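Long-range contacts in esterase family protein (Staphylococcus aureus, PDB 7L0A), which probably hydrolyses S-formylglutathione to formate and glutathione, as a serine esterase of the alpha/beta-hydrolase fold: residues Met9-Leu14 with Asn26-Leu31; Lys148-Ser153 with Lys252-Trp257; Pro203-Met208 with Ile229-Gln234. All blocks are in the same frame, centred on the assembly; numbering follows the deposited sequence. Where two conformers were deposited one is given.

Contact 1: Met9-Leu14 with Asn26-Leu31; sequences MAYISL and NLTVIL
The N-terminal beta hairpin of this alpha/beta-hydrolase, strand 9-17 folded back on strand 24-32, brings Met9-Leu14 antiparallel against Asn26-Leu31 at the margin of the central sheet. Ala10 with Leu31, Ile12 with Val29 and Leu14 with Leu27 are the hydrogen-bonded pairs, each tied by two N-H...O=C bonds; the Ala10 N to Leu31 O bond, 2.9 Å, is nearly straight. In the middle pair the Ile12 N to Val29 O bond is short, 2.8 Å, but bent to 138° at the hydrogen. Between the pairs, CA-H...O contacts such as Ile30 CA to Ala10 O at 3.3 Å add to the ladder.

Alternate side chains sort to the two faces. Ala10, Ile12, Leu14, Leu27, Val29 and Leu31 share one apolar face, where Leu14 and Leu27 lie side by side, CD2 of Leu14 touching CD1 of Leu27 at 3.9 Å in the conformer given for Leu14; helix 99-113 packs against this pair. Tyr11, Ser13, Thr28 and Ile30 occupy the other face. With CG anti to the backbone N (chi1 -173°), the Tyr11 ring leans across to the partner strand and meets Ile30 CG2 through CD2 at 3.6 Å, while Thr28 CG2 approaches the ring obliquely at its hydroxyl end, near Tyr11 OH. Met9, bent at chi2 and chi3, folds its CE methyl back onto Ile30 CB.

Strand 24-32 has strand 79-83 on its other edge, and residues Tyr11-Leu14 pair antiparallel with a strand of the second subunit, so the sheet runs on through the dimer. Thr28 OG1 also bonds Glu60 O, and a water donates to that same OG1 at 2.7 Å while bonding Ser13 OG at 2.7 Å.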
loop_
_atom_site.group_PDB
_atom_site.type_symbol
_atom_site.label_atom_id
_atom_site.label_comp_id
_atom_site.label_asym_id
_atom_site.label_seq_id
_atom_site.Cartn_x
_atom_site.Cartn_y
_atom_site.Cartn_z
ATOM N N MET B 9 -11.828 -3.851 6.050
ATOM C CA MET B 9 -10.919 -2.912 5.447
ATOM C C MET B 9 -9.487 -3.396 5.523
ATOM O O MET B 9 -9.078 -3.938 6.563
ATOM C CB MET B 9 -10.972 -1.534 6.166
ATOM C CG MET B 9 -12.310 -0.877 6.249
ATOM S SD MET B 9 -12.790 -0.126 4.686
ATOM C CE MET B 9 -11.395 0.850 4.361
ATOM N N ALA B 10 -8.719 -3.143 4.456
ATOM C CA ALA B 10 -7.278 -3.317 4.514
ATOM C C ALA B 10 -6.658 -1.980 4.917
ATOM O O ALA B 10 -6.971 -0.928 4.335
ATOM C CB ALA B 10 -6.716 -3.797 3.191
ATOM N N TYR B 11 -5.787 -2.021 5.914
ATOM C CA TYR B 11 -5.073 -0.858 6.404
ATOM C C TYR B 11 -3.669 -0.901 5.811
ATOM O O TYR B 11 -2.948 -1.877 6.013
ATOM C CB TYR B 11 -5.007 -0.833 7.931
ATOM C CG TYR B 11 -4.394 0.481 8.395
ATOM C CD1 TYR B 11 -3.019 0.649 8.455
ATOM C CD2 TYR B 11 -5.184 1.561 8.694
ATOM C CE1 TYR B 11 -2.473 1.849 8.853
ATOM C CE2 TYR B 11 -4.645 2.750 9.079
ATOM C CZ TYR B 11 -3.297 2.897 9.155
ATOM O OH TYR B 11 -2.779 4.116 9.570
ATOM N N ILE B 12 -3.289 0.140 5.058
ATOM C CA ILE B 12 -2.043 0.137 4.297
ATOM C C ILE B 12 -1.201 1.342 4.668
ATOM O O ILE B 12 -1.695 2.472 4.678
ATOM C CB ILE B 12 -2.344 0.108 2.783
ATOM C CG1 ILE B 12 -3.287 -1.048 2.455
ATOM C CG2 ILE B 12 -1.052 0.124 2.002
ATOM C CD1 ILE B 12 -3.664 -1.138 0.992
ATOM N N SER B 13 0.077 1.099 4.945
ATOM C CA SER B 13 1.072 2.163 5.057
ATOM C C SER B 13 2.063 2.027 3.908
ATOM O O SER B 13 2.586 0.940 3.655
ATOM C CB SER B 13 1.809 2.120 6.387
ATOM O OG SER B 13 0.943 2.343 7.476
ATOM N N LEU B 14 2.318 3.124 3.199
ATOM C CA LEU B 14 3.206 3.104 2.047
ATOM C C LEU B 14 4.239 4.214 2.153
ATOM O O LEU B 14 3.885 5.374 2.364
ATOM C CB LEU B 14 2.366 3.255 0.757
ATOM C CG LEU B 14 2.989 3.114 -0.626
ATOM C CD1 LEU B 14 1.905 2.623 -1.585
ATOM C CD2 LEU B 14 3.605 4.420 -1.118
ATOM N N ASN B 26 5.348 9.430 3.063
ATOM C CA ASN B 26 4.474 8.377 3.575
ATOM C C ASN B 26 3.024 8.646 3.199
ATOM O O ASN B 26 2.566 9.798 3.203
ATOM C CB ASN B 26 4.579 8.251 5.098
ATOM C CG ASN B 26 5.900 7.721 5.540
ATOM O OD1 ASN B 26 6.369 6.734 5.016
ATOM N ND2 ASN B 26 6.505 8.353 6.528
ATOM N N LEU B 27 2.303 7.564 2.908
ATOM C CA LEU B 27 0.887 7.589 2.616
ATOM C C LEU B 27 0.197 6.559 3.507
ATOM O O LEU B 27 0.725 5.477 3.755
ATOM C CB LEU B 27 0.522 7.208 1.167
ATOM C CG LEU B 27 1.244 7.791 -0.003
ATOM C CD1 LEU B 27 0.754 7.088 -1.283
ATOM C CD2 LEU B 27 0.975 9.305 -0.113
ATOM N N THR B 28 -1.014 6.875 3.941
ATOM C CA THR B 28 -1.930 5.892 4.527
ATOM C C THR B 28 -3.069 5.672 3.536
ATOM O O THR B 28 -3.657 6.633 3.026
ATOM C CB THR B 28 -2.485 6.341 5.878
ATOM O OG1 THR B 28 -1.399 6.620 6.768
ATOM C CG2 THR B 28 -3.399 5.243 6.495
ATOM N N VAL B 29 -3.396 4.410 3.276
ATOM C CA VAL B 29 -4.493 4.026 2.386
ATOM C C VAL B 29 -5.338 3.013 3.139
ATOM O O VAL B 29 -4.816 2.022 3.661
ATOM C CB VAL B 29 -3.967 3.430 1.069
ATOM C CG1 VAL B 29 -5.099 2.909 0.227
ATOM C CG2 VAL B 29 -3.153 4.500 0.277
ATOM N N ILE B 30 -6.646 3.262 3.222
ATOM C CA ILE B 30 -7.566 2.247 3.738
ATOM C C ILE B 30 -8.438 1.827 2.564
ATOM O O ILE B 30 -9.064 2.671 1.885
ATOM C CB ILE B 30 -8.381 2.734 4.941
ATOM C CG1 ILE B 30 -9.145 3.986 4.653
ATOM C CG2 ILE B 30 -7.457 2.842 6.193
ATOM C CD1 ILE B 30 -9.932 4.493 5.882
ATOM N N LEU B 31 -8.434 0.531 2.300
ATOM C CA LEU B 31 -8.997 -0.035 1.080
ATOM C C LEU B 31 -10.063 -1.033 1.453
ATOM O O LEU B 31 -9.724 -2.110 1.978
ATOM C CB LEU B 31 -7.880 -0.722 0.296
ATOM C CG LEU B 31 -8.122 -1.098 -1.145
ATOM C CD1 LEU B 31 -8.207 0.168 -2.002
ATOM C CD2 LEU B 31 -7.015 -1.993 -1.647
HETATM O O HOH W 1 0.331 4.966 7.928
#

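Contact 2: Lys148-Ser153 with Lys252-Trp257; sequences KAVPLS and KRAITW
Trp257 turns its CG anti to the backbone N (chi1 174°), which swings the indole from its helix toward the strand, and Lys148, with CG beside its own backbone N (chi1 -58°) and the chain extended from there on, runs obliquely across the six-membered ring. The lysine touches with its aliphatic part: CB lies 3.7 Å from Trp257 CZ3, and CD sits over the ring face, 4.2 Å from the centroid of the six-membered ring, as a CH-pi contact. Farther out, NZ is almost on the ring normal but 5.1 Å from the same centroid, so any cation-pi attraction is weak at most. The ammonium instead finds main-chain oxygens near the end of the helix, bonding Met258 O and, weakly, Trp257 O at 3.4 Å from NZ. A positive charge there would be expected to interact favourably with the C-terminal end of the helix dipole.

Val150 completes the apolar junction by dividing its two methyls. CG2 reaches the indole, 3.6 Å from Trp257 CZ3, obliquely to the ring, and CG1 meets Ala254 CB at 3.8 Å. Ala254 and Trp257 are three residues apart on the helix and so present neighbouring surfaces to the strand; Val150 CA is 6.9 Å from Ala254 CA, a close approach consistent with the small alanine side chain. The indole nitrogen is accounted for outside the contact, as Trp257 NE1 bonds Gln234 OE1.

This is the helix-on-sheet layer of an alpha/beta-hydrolase: the 252-257 part of helix 244-259 runs nearly antiparallel to strand 148-152, at 170°, and its Trp257 also packs on Lys204 and Leu206 of strand 204-210, while strand 123-128 borders strand 148-152 along the other edge.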
loop_
_atom_site.group_PDB
_atom_site.type_symbol
_atom_site.label_atom_id
_atom_site.label_comp_id
_atom_site.label_asym_id
_atom_site.label_seq_id
_atom_site.Cartn_x
_atom_site.Cartn_y
_atom_site.Cartn_z
ATOM N N LYS B 148 -17.287 15.811 -5.738
ATOM C CA LYS B 148 -17.697 16.411 -4.475
ATOM C C LYS B 148 -16.439 16.815 -3.721
ATOM O O LYS B 148 -15.426 16.108 -3.778
ATOM C CB LYS B 148 -18.526 15.468 -3.617
ATOM C CG LYS B 148 -19.785 14.982 -4.319
ATOM C CD LYS B 148 -20.584 14.054 -3.424
ATOM C CE LYS B 148 -21.716 13.417 -4.210
ATOM N NZ LYS B 148 -22.756 12.840 -3.317
ATOM N N ALA B 149 -16.520 17.931 -2.997
ATOM C CA ALA B 149 -15.412 18.495 -2.227
ATOM C C ALA B 149 -15.952 19.008 -0.902
ATOM O O ALA B 149 -17.006 19.659 -0.874
ATOM C CB ALA B 149 -14.744 19.651 -3.016
ATOM N N VAL B 150 -15.229 18.739 0.179
ATOM C CA VAL B 150 -15.654 19.074 1.530
ATOM C C VAL B 150 -14.536 19.818 2.259
ATOM O O VAL B 150 -13.688 19.222 2.945
ATOM C CB VAL B 150 -16.048 17.811 2.320
ATOM C CG1 VAL B 150 -16.556 18.193 3.694
ATOM C CG2 VAL B 150 -17.102 16.998 1.580
ATOM N N PRO B 151 -14.504 21.146 2.169
ATOM C CA PRO B 151 -13.576 21.927 3.003
ATOM C C PRO B 151 -14.085 22.026 4.436
ATOM O O PRO B 151 -15.228 22.432 4.667
ATOM C CB PRO B 151 -13.555 23.317 2.327
ATOM C CG PRO B 151 -14.182 23.119 1.006
ATOM C CD PRO B 151 -15.162 21.982 1.154
ATOM N N LEU B 152 -13.229 21.674 5.381
ATOM C CA LEU B 152 -13.523 21.683 6.809
ATOM C C LEU B 152 -12.675 22.764 7.462
ATOM O O LEU B 152 -11.446 22.735 7.350
ATOM C CB LEU B 152 -13.198 20.327 7.440
ATOM C CG LEU B 152 -13.901 19.095 6.882
ATOM C CD1 LEU B 152 -13.345 17.878 7.646
ATOM C CD2 LEU B 152 -15.376 19.190 7.026
ATOM N N SER B 153 -13.308 23.673 8.190
ATOM C CA SER B 153 -12.584 24.684 8.953
ATOM C C SER B 153 -11.466 25.299 8.114
ATOM O O SER B 153 -10.321 25.441 8.578
ATOM C CB SER B 153 -12.002 24.076 10.230
ATOM O OG SER B 153 -12.992 23.304 10.903
ATOM N N LYS B 252 -17.306 12.230 9.746
ATOM C CA LYS B 252 -18.363 11.230 9.706
ATOM C C LYS B 252 -19.537 11.711 8.863
ATOM O O LYS B 252 -20.044 10.981 8.006
ATOM C CB LYS B 252 -18.813 10.880 11.124
ATOM C CG LYS B 252 -19.965 9.877 11.222
ATOM C CD LYS B 252 -20.428 9.767 12.674
ATOM C CE LYS B 252 -21.726 8.982 12.810
ATOM N NZ LYS B 252 -21.545 7.577 12.373
ATOM N N ARG B 253 -19.980 12.956 9.090
ATOM C CA ARG B 253 -21.072 13.526 8.307
ATOM C C ARG B 253 -20.697 13.643 6.843
ATOM O O ARG B 253 -21.500 13.317 5.957
ATOM C CB ARG B 253 -21.463 14.878 8.901
ATOM C CG ARG B 253 -22.272 15.761 8.004
ATOM C CD ARG B 253 -23.697 15.245 7.834
ATOM N NE ARG B 253 -24.389 16.063 6.834
ATOM C CZ ARG B 253 -25.074 15.575 5.810
ATOM N NH1 ARG B 253 -25.189 14.268 5.638
ATOM N NH2 ARG B 253 -25.655 16.409 4.962
ATOM N N ALA B 254 -19.465 14.089 6.579
ATOM C CA ALA B 254 -19.007 14.268 5.215
ATOM C C ALA B 254 -19.009 12.959 4.436
ATOM O O ALA B 254 -19.398 12.935 3.265
ATOM C CB ALA B 254 -17.615 14.876 5.221
ATOM N N ILE B 255 -18.593 11.863 5.064
ATOM C CA ILE B 255 -18.519 10.591 4.352
ATOM C C ILE B 255 -19.909 10.099 4.018
ATOM O O ILE B 255 -20.157 9.639 2.902
ATOM C CB ILE B 255 -17.717 9.571 5.181
ATOM C CG1 ILE B 255 -16.217 9.892 5.062
ATOM C CG2 ILE B 255 -17.989 8.138 4.693
ATOM C CD1 ILE B 255 -15.326 9.107 5.997
ATOM N N THR B 256 -20.851 10.216 4.960
ATOM C CA THR B 256 -22.237 9.866 4.650
ATOM C C THR B 256 -22.769 10.682 3.472
ATOM O O THR B 256 -23.412 10.145 2.558
ATOM C CB THR B 256 -23.111 10.070 5.876
ATOM O OG1 THR B 256 -22.602 9.267 6.948
ATOM C CG2 THR B 256 -24.545 9.673 5.561
ATOM N N TRP B 257 -22.488 11.985 3.463
ATOM C CA TRP B 257 -22.944 12.859 2.385
ATOM C C TRP B 257 -22.297 12.489 1.058
ATOM O O TRP B 257 -22.971 12.479 0.013
ATOM C CB TRP B 257 -22.651 14.302 2.788
ATOM C CG TRP B 257 -22.934 15.329 1.744
ATOM C CD1 TRP B 257 -24.135 15.931 1.493
ATOM C CD2 TRP B 257 -21.999 15.908 0.829
ATOM N NE1 TRP B 257 -24.006 16.835 0.458
ATOM C CE2 TRP B 257 -22.699 16.843 0.043
ATOM C CE3 TRP B 257 -20.633 15.729 0.601
ATOM C CZ2 TRP B 257 -22.085 17.579 -0.962
ATOM C CZ3 TRP B 257 -20.021 16.489 -0.383
ATOM C CH2 TRP B 257 -20.746 17.395 -1.154
#

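Contact 3: Pro203-Met208 with Ile229-Gln234; sequences PKLLIM and INVPYQ
Leu205 O accepts from two donors: the backbone N of Gln234 at 2.9 Å, and a water that also donates to Gln234 OE1. The bond from Gln234 N is close to straight, 168° at its hydrogen. Tyr233 CA adds a CA-H...O contact to the same carbonyl. Two residues on from Leu205, Ile207 N donates to Gln234 O at 2.8 Å, with 175° at the hydrogen. A second water accepts from Leu205 N and donates weakly to Pro232 O, bridging the two segments where the pairing begins.

These bonds open the parallel pairing of strands 204-210 and 234-238, the last two strands of the central sheet within the chain, joined through helix 216-228 in a beta-alpha-beta crossover. That helix ends in a Schellman motif with Asn230, at positive phi, as its C-prime residue, and Val231-Tyr233 lead the chain back to the sheet.

Two side-chain layers flank the pairing. On the side of helix 216-228, Leu205 CB packs on Tyr233 CB at 3.9 Å, and Leu205 CD1 reaches Val231 CG1 more loosely. Tyr233 CG lies between the backbone N and the carbonyl carbon (chi1 65°), and this turns the ring from Leu205 toward the helix, where its hydroxyl bonds Ser227 OG. On the face bearing Leu206 and Gln234, Leu206 CD1 touches Gln234 CB at 3.9 Å. The extended Gln234 side chain sends OE1 to Trp257 NE1 as well as to the water, and Lys204 CE passes 3.7 Å from Gln234 OE1.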
loop_
_atom_site.group_PDB
_atom_site.type_symbol
_atom_site.label_atom_id
_atom_site.label_comp_id
_atom_site.label_asym_id
_atom_site.label_seq_id
_atom_site.Cartn_x
_atom_site.Cartn_y
_atom_site.Cartn_z
ATOM N N PRO B 203 -17.102 20.985 -8.294
ATOM C CA PRO B 203 -17.697 19.865 -7.545
ATOM C C PRO B 203 -18.826 20.353 -6.647
ATOM O O PRO B 203 -18.866 21.501 -6.215
ATOM C CB PRO B 203 -16.535 19.319 -6.718
ATOM C CG PRO B 203 -15.278 19.826 -7.406
ATOM C CD PRO B 203 -15.657 21.147 -8.018
ATOM N N LYS B 204 -19.746 19.438 -6.327
ATOM C CA LYS B 204 -20.700 19.736 -5.264
ATOM C C LYS B 204 -19.922 20.018 -3.976
ATOM O O LYS B 204 -18.998 19.280 -3.615
ATOM C CB LYS B 204 -21.669 18.572 -5.084
ATOM C CG LYS B 204 -22.991 18.934 -4.429
ATOM C CD LYS B 204 -23.997 17.789 -4.537
ATOM C CE LYS B 204 -25.190 18.027 -3.622
ATOM N NZ LYS B 204 -26.170 16.915 -3.667
ATOM N N LEU B 205 -20.290 21.102 -3.287
ATOM C CA LEU B 205 -19.566 21.585 -2.123
ATOM C C LEU B 205 -20.355 21.385 -0.838
ATOM O O LEU B 205 -21.522 21.803 -0.741
ATOM C CB LEU B 205 -19.252 23.071 -2.287
ATOM C CG LEU B 205 -18.283 23.444 -3.392
ATOM C CD1 LEU B 205 -18.267 24.973 -3.529
ATOM C CD2 LEU B 205 -16.896 22.921 -3.090
ATOM N N LEU B 206 -19.700 20.774 0.156
ATOM C CA LEU B 206 -20.182 20.742 1.533
ATOM C C LEU B 206 -19.104 21.423 2.365
ATOM O O LEU B 206 -17.984 20.912 2.472
ATOM C CB LEU B 206 -20.458 19.313 2.007
ATOM C CG LEU B 206 -20.756 19.223 3.494
ATOM C CD1 LEU B 206 -22.004 19.956 3.877
ATOM C CD2 LEU B 206 -20.834 17.742 3.883
ATOM N N ILE B 207 -19.421 22.599 2.902
ATOM C CA ILE B 207 -18.471 23.390 3.674
ATOM C C ILE B 207 -18.899 23.357 5.125
ATOM O O ILE B 207 -20.064 23.603 5.436
ATOM C CB ILE B 207 -18.393 24.839 3.138
ATOM C CG1 ILE B 207 -17.971 24.809 1.670
ATOM C CG2 ILE B 207 -17.484 25.683 4.005
ATOM C CD1 ILE B 207 -18.091 26.146 0.959
ATOM N N MET B 208 -17.970 23.032 6.023
ATOM C CA MET B 208 -18.307 22.865 7.437
ATOM C C MET B 208 -17.293 23.614 8.293
ATOM O O MET B 208 -16.095 23.648 7.988
ATOM C CB MET B 208 -18.354 21.376 7.847
ATOM C CG MET B 208 -18.951 20.466 6.795
ATOM S SD MET B 208 -19.096 18.723 7.363
ATOM C CE MET B 208 -20.466 18.906 8.466
ATOM N N ILE B 229 -22.325 35.080 -6.035
ATOM C CA ILE B 229 -21.985 34.728 -7.408
ATOM C C ILE B 229 -22.654 33.429 -7.856
ATOM O O ILE B 229 -22.288 32.861 -8.889
ATOM C CB ILE B 229 -20.468 34.669 -7.610
ATOM C CG1 ILE B 229 -19.840 33.658 -6.667
ATOM C CG2 ILE B 229 -19.832 36.054 -7.399
ATOM C CD1 ILE B 229 -18.486 33.230 -7.114
ATOM N N ASN B 230 -23.638 32.952 -7.099
ATOM C CA ASN B 230 -24.526 31.867 -7.518
ATOM C C ASN B 230 -23.787 30.548 -7.722
ATOM O O ASN B 230 -24.124 29.765 -8.616
ATOM C CB ASN B 230 -25.298 32.230 -8.789
ATOM C CG ASN B 230 -26.461 31.312 -9.043
ATOM O OD1 ASN B 230 -27.124 30.845 -8.114
ATOM N ND2 ASN B 230 -26.698 31.013 -10.316
ATOM N N VAL B 231 -22.810 30.251 -6.867
ATOM C CA VAL B 231 -22.161 28.959 -6.842
ATOM C C VAL B 231 -22.866 28.104 -5.790
ATOM O O VAL B 231 -22.934 28.533 -4.630
ATOM C CB VAL B 231 -20.668 29.076 -6.536
ATOM C CG1 VAL B 231 -20.023 27.718 -6.381
ATOM C CG2 VAL B 231 -19.972 29.849 -7.650
ATOM N N PRO B 232 -23.401 26.952 -6.139
ATOM C CA PRO B 232 -24.154 26.174 -5.147
ATOM C C PRO B 232 -23.252 25.561 -4.091
ATOM O O PRO B 232 -22.096 25.205 -4.344
ATOM C CB PRO B 232 -24.868 25.116 -5.997
ATOM C CG PRO B 232 -24.102 25.000 -7.234
ATOM C CD PRO B 232 -23.452 26.360 -7.494
ATOM N N TYR B 233 -23.794 25.463 -2.874
ATOM C CA TYR B 233 -23.079 24.803 -1.804
ATOM C C TYR B 233 -24.056 24.451 -0.695
ATOM O O TYR B 233 -25.176 24.977 -0.641
ATOM C CB TYR B 233 -21.967 25.687 -1.225
ATOM C CG TYR B 233 -22.552 26.910 -0.548
ATOM C CD1 TYR B 233 -22.880 28.036 -1.281
ATOM C CD2 TYR B 233 -22.802 26.931 0.824
ATOM C CE1 TYR B 233 -23.435 29.125 -0.679
ATOM C CE2 TYR B 233 -23.354 28.037 1.424
ATOM C CZ TYR B 233 -23.673 29.139 0.658
ATOM O OH TYR B 233 -24.231 30.273 1.244
ATOM N N GLN B 234 -23.608 23.568 0.185
ATOM C CA GLN B 234 -24.232 23.339 1.480
ATOM C C GLN B 234 -23.252 23.757 2.556
ATOM O O GLN B 234 -22.056 23.456 2.460
ATOM C CB GLN B 234 -24.604 21.872 1.674
ATOM C CG GLN B 234 -25.721 21.445 0.765
ATOM C CD GLN B 234 -25.932 19.957 0.794
ATOM O OE1 GLN B 234 -25.665 19.270 -0.192
ATOM N NE2 GLN B 234 -26.393 19.441 1.928
HETATM O O HOH W 2 -23.851 20.640 -2.003
HETATM O O HOH W 3 -22.564 22.604 -4.617
#

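In the fold
All three contacts belong to one sheet. Contact 1, largely buried in the dimer, lies at the end of the sheet within this chain, where the second subunit carries it on, about 30 Å from contact 3 between centres and on the other side of the chain's centre. It is a full antiparallel ladder, whereas contact 3, partly exposed, joins its segments through two backbone bonds with waters alongside. Contact 2, buried, holds a helix on the sheet mainly by apolar and CH-pi packing. Contacts 2 and 3 share neighbouring strands: Ala149 N lies 2.9 Å from Lys204 O, a probable hydrogen bond, and along the chain contact 3 is nested inside the loop that contact 2 closes.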